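Local coordinates for glycosyltransferase (Streptomyces halstedii, PDB 3WAD), which belongs to the GT-B glycosyltransferases, enzymes built of two Rossmann-like domains that face each other across a deep cleft, at residues A76-P84 / Y91-Y99; H13-A21 / R225-A233. One frame throughout, in Å; residues are numbered along the deposited sequence.

Contact 1: residues A76-P84 / Y91-Y99; sequences ALTLNETRP and YIHDVFAQY
Leu77 of the loop 76-84 lies on the helix segment 91-99 with its two methyl groups on different residues. Its CG stands opposite the carbonyl carbon (chi1 -56°), and from there CD1 rests above the helix backbone, 3.5 Å from Asp94 O, while CD2 reaches the ring of Tyr91 at CE1 (3.9 Å). CB of the same leucine meets CG2 of Val95, whose other methyl, CG1, touches Leu79 CD1. Leu79 then turns its second branch to Tyr99: CD2 sits 4.2 Å from the ring centroid and only 3° off the ring normal, a CH-pi contact over the middle of the face. Trp157 of helix 156-168 touches both Leu79 and Tyr99, which joins this apolar patch to a third element.

Here an irregular loop folds back on the helix that follows it, helix 89-106, in the N-terminal domain of the GT-B fold. Six residues separate the segments, so the chain makes a tight local return, and two of the loop's carbonyls are met by side chains of the helix.

Tyr91, its ring carried out with CG anti to the backbone N, gives its hydroxyl hydrogen to Thr78 O at 2.7 Å, in the carbonyl plane and on a lone pair. Gln98, extended, brings NE2 to Leu77 O at 3.2 Å, again on a lone pair but along a bent N-H (139°). Glu81 lays CB 3.4 Å from Tyr91 OH, and beyond the tyrosine its carboxylate is gripped side-on by Arg83, NE to OE2 and NH2 to OE1, while Arg83 N adds a bond to the anti lone pair of OE2.

Contact 2: residues H13-A21 / R225-A233; sequences HLYNMVPLA and RHLPFNGPA
Tyr15, near the end of helix 11-16, offers a face of its ring to the edge of Phe229, an edge-to-face pair with planes at 73° and centroids 4.8 Å apart. The helix belongs to the N-terminal Rossmann-like domain of the GT-B fold, where it follows the first strand of the parallel sheet, 2-6; the segment 225-233 is the irregular connection that leaves the last strand, 221-222. Farther out, CE2 of Tyr15 lies 3.5 Å from Gly231 CA and its OH meets Pro232 CD, so the tyrosine runs along the loop past the phenylalanine.

At Asn16 the backbone carbonyl takes over: its O sits at the edge of the His226 ring, 3.2 Å from CE1. Val18, at the start of helix 18-27, sets CG1 over one face of Phe229, 3.7 Å from the centroid; the loop's own Gly231 N lies over the opposite face. With CG anti to the backbone N (chi1 176°), Phe229 swings its ring in between these two and turns an edge toward Tyr15. Val18 also packs on Trp22 of the second subunit, and Phe229 on Gly47 of that subunit, which makes the contact part of the interface between the two subunits.

Pro19 closes the series by fitting between two loop side chains, CB against Leu227 CB and CG against Phe229 CB. A water beside it probably links the segments, although its approach to Tyr15 O is doubtfully short; on the loop it donates to Leu227 O (2.8 Å) and accepts from Phe229 N at 3.0 Å.

Contact 1 is nested along the chain inside the loop closed by contact 2: 13-21 comes first, then 76-84 and 91-99, and finally 225-233. The centres are 29 Å apart and the nearest atoms about 10 Å, so the two do not touch. Contact 1 is local, on helix 89-106 and about 19 Å from the centre of the chain. Contact 2, about 10 Å from that centre, spans some 200 residues and brings the helices after strand 2-6 against the chain that leaves strand 221-222 for the C-terminal domain. Both border that domain, contact 1 through Trp342 and Trp344, contact 2 through helix 323-332, and contact 2 also lies at the interface with the second subunit.

Contact 1: residues A76-P84 / Y91-Y99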
loop_
_atom_site.group_PDB
_atom_site.type_symbol
_atom_site.label_atom_id
_atom_site.label_comp_id
_atom_site.label_asym_id
_atom_site.label_seq_id
_atom_site.Cartn_x
_atom_site.Cartn_y
_atom_site.Cartn_z
ATOM N N ALA B 76 -30.185 -22.737 -10.922
ATOM C CA ALA B 76 -31.219 -22.276 -11.852
ATOM C C ALA B 76 -30.783 -20.926 -12.436
ATOM O O ALA B 76 -30.465 -20.836 -13.625
ATOM C CB ALA B 76 -32.632 -22.171 -11.133
ATOM N N LEU B 77 -30.707 -19.901 -11.594
ATOM C CA LEU B 77 -30.541 -18.534 -12.088
ATOM C C LEU B 77 -29.111 -18.069 -11.923
ATOM O O LEU B 77 -28.736 -17.582 -10.856
ATOM C CB LEU B 77 -31.521 -17.553 -11.413
ATOM C CG LEU B 77 -33.024 -17.849 -11.497
ATOM C CD1 LEU B 77 -33.815 -16.848 -10.669
ATOM C CD2 LEU B 77 -33.520 -17.913 -12.909
ATOM N N THR B 78 -28.310 -18.192 -12.969
ATOM C CA THR B 78 -26.933 -17.703 -12.887
ATOM C C THR B 78 -26.583 -16.564 -13.834
ATOM O O THR B 78 -27.221 -16.343 -14.883
ATOM C CB THR B 78 -25.913 -18.807 -13.133
ATOM O OG1 THR B 78 -26.054 -19.259 -14.473
ATOM C CG2 THR B 78 -26.199 -19.978 -12.230
ATOM N N LEU B 79 -25.483 -15.909 -13.467
ATOM C CA LEU B 79 -25.048 -14.739 -14.111
ATOM C C LEU B 79 -24.010 -15.103 -15.163
ATOM O O LEU B 79 -23.690 -14.302 -16.039
ATOM C CB LEU B 79 -24.506 -13.818 -13.025
ATOM C CG LEU B 79 -24.587 -12.310 -13.117
ATOM C CD1 LEU B 79 -25.789 -11.766 -13.918
ATOM C CD2 LEU B 79 -24.494 -11.712 -11.708
ATOM N N ASN B 80 -23.463 -16.304 -15.113
ATOM C CA ASN B 80 -22.578 -16.658 -16.167
ATOM C C ASN B 80 -23.256 -17.319 -17.406
ATOM O O ASN B 80 -22.564 -17.873 -18.251
ATOM C CB ASN B 80 -21.465 -17.533 -15.640
ATOM C CG ASN B 80 -21.978 -18.885 -15.173
ATOM O OD1 ASN B 80 -23.160 -19.220 -15.326
ATOM N ND2 ASN B 80 -21.095 -19.667 -14.616
ATOM N N GLU B 81 -24.574 -17.283 -17.502
ATOM C CA GLU B 81 -25.268 -17.993 -18.578
ATOM C C GLU B 81 -24.964 -17.246 -19.915
ATOM O O GLU B 81 -25.268 -16.040 -20.041
ATOM C CB GLU B 81 -26.786 -17.964 -18.305
ATOM C CG GLU B 81 -27.641 -18.613 -19.405
ATOM C CD GLU B 81 -27.192 -20.049 -19.642
ATOM O OE1 GLU B 81 -27.377 -20.867 -18.758
ATOM O OE2 GLU B 81 -26.610 -20.351 -20.682
ATOM N N THR B 82 -24.450 -17.951 -20.924
ATOM C CA THR B 82 -24.254 -17.283 -22.221
ATOM C C THR B 82 -24.970 -17.983 -23.419
ATOM O O THR B 82 -24.899 -17.478 -24.555
ATOM C CB THR B 82 -22.797 -17.092 -22.592
ATOM O OG1 THR B 82 -22.201 -18.367 -22.793
ATOM C CG2 THR B 82 -21.998 -16.331 -21.505
ATOM N N ARG B 83 -25.667 -19.098 -23.188
ATOM C CA ARG B 83 -26.473 -19.684 -24.268
ATOM C C ARG B 83 -27.608 -18.743 -24.709
ATOM O O ARG B 83 -28.475 -18.377 -23.923
ATOM C CB ARG B 83 -27.035 -21.064 -23.841
ATOM C CG ARG B 83 -25.895 -22.140 -23.723
ATOM C CD ARG B 83 -26.331 -23.355 -22.973
ATOM N NE ARG B 83 -26.725 -22.994 -21.610
ATOM C CZ ARG B 83 -27.255 -23.851 -20.729
ATOM N NH1 ARG B 83 -27.487 -25.156 -21.071
ATOM N NH2 ARG B 83 -27.564 -23.437 -19.515
ATOM N N PRO B 84 -27.610 -18.342 -25.995
ATOM C CA PRO B 84 -28.599 -17.342 -26.450
ATOM C C PRO B 84 -30.046 -17.757 -26.136
ATOM O O PRO B 84 -30.867 -16.887 -25.748
ATOM C CB PRO B 84 -28.338 -17.245 -27.970
ATOM C CG PRO B 84 -26.884 -17.644 -28.127
ATOM C CD PRO B 84 -26.725 -18.798 -27.071
ATOM N N TYR B 91 -35.925 -14.791 -18.100
ATOM C CA TYR B 91 -34.743 -15.284 -17.386
ATOM C C TYR B 91 -33.903 -14.167 -16.772
ATOM O O TYR B 91 -33.542 -14.243 -15.613
ATOM C CB TYR B 91 -33.851 -16.076 -18.334
ATOM C CG TYR B 91 -32.574 -16.631 -17.654
ATOM C CD1 TYR B 91 -32.623 -17.742 -16.811
ATOM C CD2 TYR B 91 -31.357 -16.016 -17.852
ATOM C CE1 TYR B 91 -31.457 -18.258 -16.205
ATOM C CE2 TYR B 91 -30.174 -16.512 -17.273
ATOM C CZ TYR B 91 -30.234 -17.632 -16.448
ATOM O OH TYR B 91 -29.083 -18.092 -15.866
ATOM N N ILE B 92 -33.559 -13.147 -17.566
ATOM C CA ILE B 92 -32.717 -12.040 -17.075
ATOM C C ILE B 92 -33.452 -11.207 -15.980
ATOM O O ILE B 92 -32.890 -10.862 -14.901
ATOM C CB ILE B 92 -32.257 -11.215 -18.262
ATOM C CG1 ILE B 92 -31.350 -12.094 -19.095
ATOM C CG2 ILE B 92 -31.507 -9.925 -17.795
ATOM C CD1 ILE B 92 -30.867 -11.409 -20.344
ATOM N N HIS B 93 -34.740 -10.980 -16.211
ATOM C CA HIS B 93 -35.631 -10.470 -15.195
ATOM C C HIS B 93 -35.498 -11.205 -13.856
ATOM O O HIS B 93 -35.360 -10.574 -12.773
ATOM C CB HIS B 93 -37.071 -10.557 -15.694
ATOM C CG HIS B 93 -38.068 -10.160 -14.664
ATOM N ND1 HIS B 93 -38.418 -10.995 -13.630
ATOM C CD2 HIS B 93 -38.769 -9.014 -14.486
ATOM C CE1 HIS B 93 -39.298 -10.385 -12.854
ATOM N NE2 HIS B 93 -39.531 -9.183 -13.353
ATOM N N ASP B 94 -35.575 -12.531 -13.912
ATOM C CA ASP B 94 -35.516 -13.300 -12.677
ATOM C C ASP B 94 -34.103 -13.343 -12.097
ATOM O O ASP B 94 -33.977 -13.393 -10.904
ATOM C CB ASP B 94 -36.083 -14.709 -12.800
ATOM C CG ASP B 94 -37.567 -14.731 -13.236
ATOM O OD1 ASP B 94 -38.307 -13.712 -13.083
ATOM O OD2 ASP B 94 -37.991 -15.825 -13.732
ATOM N N VAL B 95 -33.075 -13.345 -12.940
ATOM C CA VAL B 95 -31.737 -13.216 -12.433
ATOM C C VAL B 95 -31.671 -11.874 -11.612
ATOM O O VAL B 95 -31.193 -11.864 -10.482
ATOM C CB VAL B 95 -30.654 -13.280 -13.542
ATOM C CG1 VAL B 95 -29.369 -12.930 -12.983
ATOM C CG2 VAL B 95 -30.505 -14.761 -14.096
ATOM N N PHE B 96 -32.201 -10.796 -12.198
ATOM C CA PHE B 96 -32.176 -9.499 -11.566
ATOM C C PHE B 96 -32.941 -9.444 -10.260
ATOM O O PHE B 96 -32.456 -8.850 -9.276
ATOM C CB PHE B 96 -32.612 -8.374 -12.509
ATOM C CG PHE B 96 -31.623 -8.062 -13.564
ATOM C CD1 PHE B 96 -30.309 -8.402 -13.411
ATOM C CD2 PHE B 96 -32.013 -7.387 -14.728
ATOM C CE1 PHE B 96 -29.382 -8.112 -14.373
ATOM C CE2 PHE B 96 -31.060 -7.064 -15.697
ATOM C CZ PHE B 96 -29.780 -7.449 -15.545
ATOM N N ALA B 97 -34.114 -10.049 -10.245
ATOM C CA ALA B 97 -34.895 -10.165 -9.008
ATOM C C ALA B 97 -34.125 -10.892 -7.915
ATOM O O ALA B 97 -34.119 -10.427 -6.779
ATOM C CB ALA B 97 -36.250 -10.780 -9.262
ATOM N N GLN B 98 -33.457 -11.995 -8.253
ATOM C CA GLN B 98 -32.724 -12.758 -7.242
ATOM C C GLN B 98 -31.441 -12.080 -6.767
ATOM O O GLN B 98 -31.218 -11.997 -5.574
ATOM C CB GLN B 98 -32.357 -14.145 -7.769
ATOM C CG GLN B 98 -31.550 -15.010 -6.768
ATOM C CD GLN B 98 -31.058 -16.302 -7.472
ATOM O OE1 GLN B 98 -31.737 -17.314 -7.429
ATOM N NE2 GLN B 98 -29.920 -16.231 -8.163
ATOM N N TYR B 99 -30.628 -11.575 -7.683
ATOM C CA TYR B 99 -29.395 -10.987 -7.294
ATOM C C TYR B 99 -29.551 -9.603 -6.668
ATOM O O TYR B 99 -28.693 -9.161 -5.918
ATOM C CB TYR B 99 -28.528 -10.867 -8.509
ATOM C CG TYR B 99 -27.777 -12.121 -8.699
ATOM C CD1 TYR B 99 -28.206 -13.055 -9.613
ATOM C CD2 TYR B 99 -26.665 -12.404 -7.891
ATOM C CE1 TYR B 99 -27.513 -14.240 -9.785
ATOM C CE2 TYR B 99 -25.966 -13.576 -8.031
ATOM C CZ TYR B 99 -26.400 -14.485 -8.985
ATOM O OH TYR B 99 -25.734 -15.655 -9.136
#

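Contact 2: residues H13-A21 / R225-A233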
loop_
_atom_site.group_PDB
_atom_site.type_symbol
_atom_site.label_atom_id
_atom_site.label_comp_id
_atom_site.label_asym_id
_atom_site.label_seq_id
_atom_site.Cartn_x
_atom_site.Cartn_y
_atom_site.Cartn_z
ATOM N N HIS B 13 -12.182 -9.293 -3.362
ATOM C CA HIS B 13 -12.712 -8.109 -4.031
ATOM C C HIS B 13 -11.985 -6.896 -3.487
ATOM O O HIS B 13 -11.739 -5.967 -4.249
ATOM C CB HIS B 13 -14.195 -7.974 -3.823
ATOM C CG HIS B 13 -15.008 -8.921 -4.648
ATOM N ND1 HIS B 13 -15.760 -8.493 -5.723
ATOM C CD2 HIS B 13 -15.230 -10.276 -4.530
ATOM C CE1 HIS B 13 -16.396 -9.534 -6.249
ATOM N NE2 HIS B 13 -16.128 -10.615 -5.513
ATOM N N LEU B 14 -11.591 -6.903 -2.201
ATOM C CA LEU B 14 -10.652 -5.863 -1.703
ATOM C C LEU B 14 -9.367 -5.790 -2.472
ATOM O O LEU B 14 -9.056 -4.704 -2.978
ATOM C CB LEU B 14 -10.391 -5.949 -0.206
ATOM C CG LEU B 14 -9.241 -5.036 0.255
ATOM C CD1 LEU B 14 -9.467 -3.522 -0.034
ATOM C CD2 LEU B 14 -8.826 -5.307 1.720
ATOM N N TYR B 15 -8.594 -6.899 -2.559
ATOM C CA TYR B 15 -7.309 -6.913 -3.274
ATOM C C TYR B 15 -7.395 -6.479 -4.734
ATOM O O TYR B 15 -6.402 -5.972 -5.317
ATOM C CB TYR B 15 -6.744 -8.343 -3.298
ATOM C CG TYR B 15 -6.253 -8.806 -1.962
ATOM C CD1 TYR B 15 -6.416 -8.011 -0.801
ATOM C CD2 TYR B 15 -5.588 -10.033 -1.873
ATOM C CE1 TYR B 15 -5.930 -8.443 0.423
ATOM C CE2 TYR B 15 -5.134 -10.488 -0.678
ATOM C CZ TYR B 15 -5.290 -9.697 0.460
ATOM O OH TYR B 15 -4.794 -10.218 1.628
ATOM N N ASN B 16 -8.537 -6.739 -5.342
ATOM C CA ASN B 16 -8.770 -6.326 -6.729
ATOM C C ASN B 16 -8.517 -4.765 -6.914
ATOM O O ASN B 16 -8.017 -4.308 -7.964
ATOM C CB ASN B 16 -10.219 -6.716 -7.099
ATOM C CG ASN B 16 -10.611 -6.281 -8.516
ATOM O OD1 ASN B 16 -11.500 -5.430 -8.722
ATOM N ND2 ASN B 16 -9.965 -6.861 -9.483
ATOM N N MET B 17 -8.876 -3.975 -5.892
ATOM C CA MET B 17 -8.746 -2.503 -5.960
ATOM C C MET B 17 -7.639 -1.891 -5.133
ATOM O O MET B 17 -7.488 -0.676 -5.090
ATOM C CB MET B 17 -10.065 -1.838 -5.667
ATOM C CG MET B 17 -10.777 -2.253 -4.430
ATOM S SD MET B 17 -12.505 -1.523 -4.395
ATOM C CE MET B 17 -11.871 -0.761 -3.092
ATOM N N VAL B 18 -6.775 -2.727 -4.566
ATOM C CA VAL B 18 -5.709 -2.217 -3.738
ATOM C C VAL B 18 -4.637 -1.414 -4.501
ATOM O O VAL B 18 -4.273 -0.364 -4.051
ATOM C CB VAL B 18 -5.076 -3.333 -2.835
ATOM C CG1 VAL B 18 -3.594 -3.029 -2.410
ATOM C CG2 VAL B 18 -5.968 -3.565 -1.597
ATOM N N PRO B 19 -4.095 -1.951 -5.594
ATOM C CA PRO B 19 -3.103 -1.249 -6.425
ATOM C C PRO B 19 -3.706 0.096 -6.924
ATOM O O PRO B 19 -3.077 1.127 -6.779
ATOM C CB PRO B 19 -2.830 -2.263 -7.550
ATOM C CG PRO B 19 -3.054 -3.664 -6.789
ATOM C CD PRO B 19 -4.334 -3.336 -6.087
ATOM N N LEU B 20 -4.979 0.108 -7.306
ATOM C CA LEU B 20 -5.623 1.406 -7.719
ATOM C C LEU B 20 -5.752 2.424 -6.540
ATOM O O LEU B 20 -5.391 3.594 -6.684
ATOM C CB LEU B 20 -6.999 1.155 -8.355
ATOM C CG LEU B 20 -7.648 2.474 -8.819
ATOM C CD1 LEU B 20 -6.783 3.158 -9.867
ATOM C CD2 LEU B 20 -9.032 2.367 -9.276
ATOM N N ALA B 21 -6.250 1.998 -5.391
ATOM C CA ALA B 21 -6.087 2.793 -4.177
ATOM C C ALA B 21 -4.718 3.363 -3.957
ATOM O O ALA B 21 -4.575 4.597 -3.707
ATOM C CB ALA B 21 -6.576 2.063 -2.934
ATOM N N ARG B 225 -3.873 -1.702 -17.247
ATOM C CA ARG B 225 -2.897 -2.754 -17.036
ATOM C C ARG B 225 -3.047 -3.193 -15.550
ATOM O O ARG B 225 -2.262 -2.814 -14.673
ATOM C CB ARG B 225 -1.506 -2.205 -17.302
ATOM C CG ARG B 225 -0.399 -3.278 -17.311
ATOM C CD ARG B 225 0.914 -2.723 -17.716
ATOM N NE ARG B 225 1.368 -1.717 -16.722
ATOM C CZ ARG B 225 2.227 -0.730 -16.955
ATOM N NH1 ARG B 225 2.727 -0.558 -18.180
ATOM N NH2 ARG B 225 2.563 0.111 -15.976
ATOM N N HIS B 226 -4.027 -4.054 -15.313
ATOM C CA HIS B 226 -4.416 -4.486 -13.984
ATOM C C HIS B 226 -3.286 -5.088 -13.209
ATOM O O HIS B 226 -2.666 -6.042 -13.626
ATOM C CB HIS B 226 -5.611 -5.464 -14.080
ATOM C CG HIS B 226 -6.173 -5.868 -12.758
ATOM N ND1 HIS B 226 -6.409 -4.964 -11.735
ATOM C CD2 HIS B 226 -6.516 -7.097 -12.278
ATOM C CE1 HIS B 226 -6.936 -5.613 -10.706
ATOM N NE2 HIS B 226 -6.996 -6.904 -11.006
ATOM N N LEU B 227 -3.018 -4.505 -12.059
ATOM C CA LEU B 227 -1.980 -5.064 -11.184
ATOM C C LEU B 227 -2.667 -6.079 -10.139
ATOM O O LEU B 227 -3.611 -5.699 -9.422
ATOM C CB LEU B 227 -1.104 -3.964 -10.542
ATOM C CG LEU B 227 0.284 -4.361 -10.010
ATOM C CD1 LEU B 227 0.961 -3.108 -9.546
ATOM C CD2 LEU B 227 0.043 -5.235 -8.726
ATOM N N PRO B 228 -2.271 -7.388 -10.189
ATOM C CA PRO B 228 -2.807 -8.448 -9.300
ATOM C C PRO B 228 -2.172 -8.339 -7.959
ATOM O O PRO B 228 -0.992 -8.593 -7.823
ATOM C CB PRO B 228 -2.391 -9.754 -9.981
ATOM C CG PRO B 228 -1.406 -9.465 -10.979
ATOM C CD PRO B 228 -1.288 -7.909 -11.146
ATOM N N PHE B 229 -2.904 -7.821 -6.979
ATOM C CA PHE B 229 -2.341 -7.699 -5.626
ATOM C C PHE B 229 -2.519 -9.073 -4.977
ATOM O O PHE B 229 -3.677 -9.538 -4.796
ATOM C CB PHE B 229 -3.077 -6.630 -4.784
ATOM C CG PHE B 229 -2.578 -6.531 -3.339
ATOM C CD1 PHE B 229 -1.252 -6.285 -3.084
ATOM C CD2 PHE B 229 -3.463 -6.654 -2.265
ATOM C CE1 PHE B 229 -0.769 -6.181 -1.781
ATOM C CE2 PHE B 229 -3.005 -6.565 -0.949
ATOM C CZ PHE B 229 -1.622 -6.328 -0.703
ATOM N N ASN B 230 -1.407 -9.673 -4.591
ATOM C CA ASN B 230 -1.418 -10.987 -3.963
ATOM C C ASN B 230 -1.543 -11.047 -2.425
ATOM O O ASN B 230 -1.689 -12.149 -1.841
ATOM C CB ASN B 230 -0.255 -11.823 -4.523
ATOM C CG ASN B 230 -0.316 -11.909 -6.051
ATOM O OD1 ASN B 230 -1.426 -11.994 -6.662
ATOM N ND2 ASN B 230 0.837 -11.801 -6.676
ATOM N N GLY B 231 -1.536 -9.877 -1.766
ATOM C CA GLY B 231 -1.751 -9.821 -0.299
ATOM C C GLY B 231 -0.391 -9.792 0.359
ATOM O O GLY B 231 0.604 -9.853 -0.314
ATOM N N PRO B 232 -0.316 -9.609 1.691
ATOM C CA PRO B 232 1.037 -9.649 2.343
ATOM C C PRO B 232 1.976 -10.836 1.947
ATOM O O PRO B 232 1.553 -11.911 1.605
ATOM C CB PRO B 232 0.694 -9.700 3.834
ATOM C CG PRO B 232 -0.822 -10.337 3.861
ATOM C CD PRO B 232 -1.428 -9.591 2.668
ATOM N N ALA B 233 3.266 -10.627 1.926
ATOM C CA ALA B 233 4.132 -11.629 1.355
ATOM C C ALA B 233 5.479 -11.577 1.999
ATOM O O ALA B 233 6.006 -10.501 2.233
ATOM C CB ALA B 233 4.259 -11.444 -0.207
HETATM O O HOH W 1 -5.525 -6.574 -7.589
#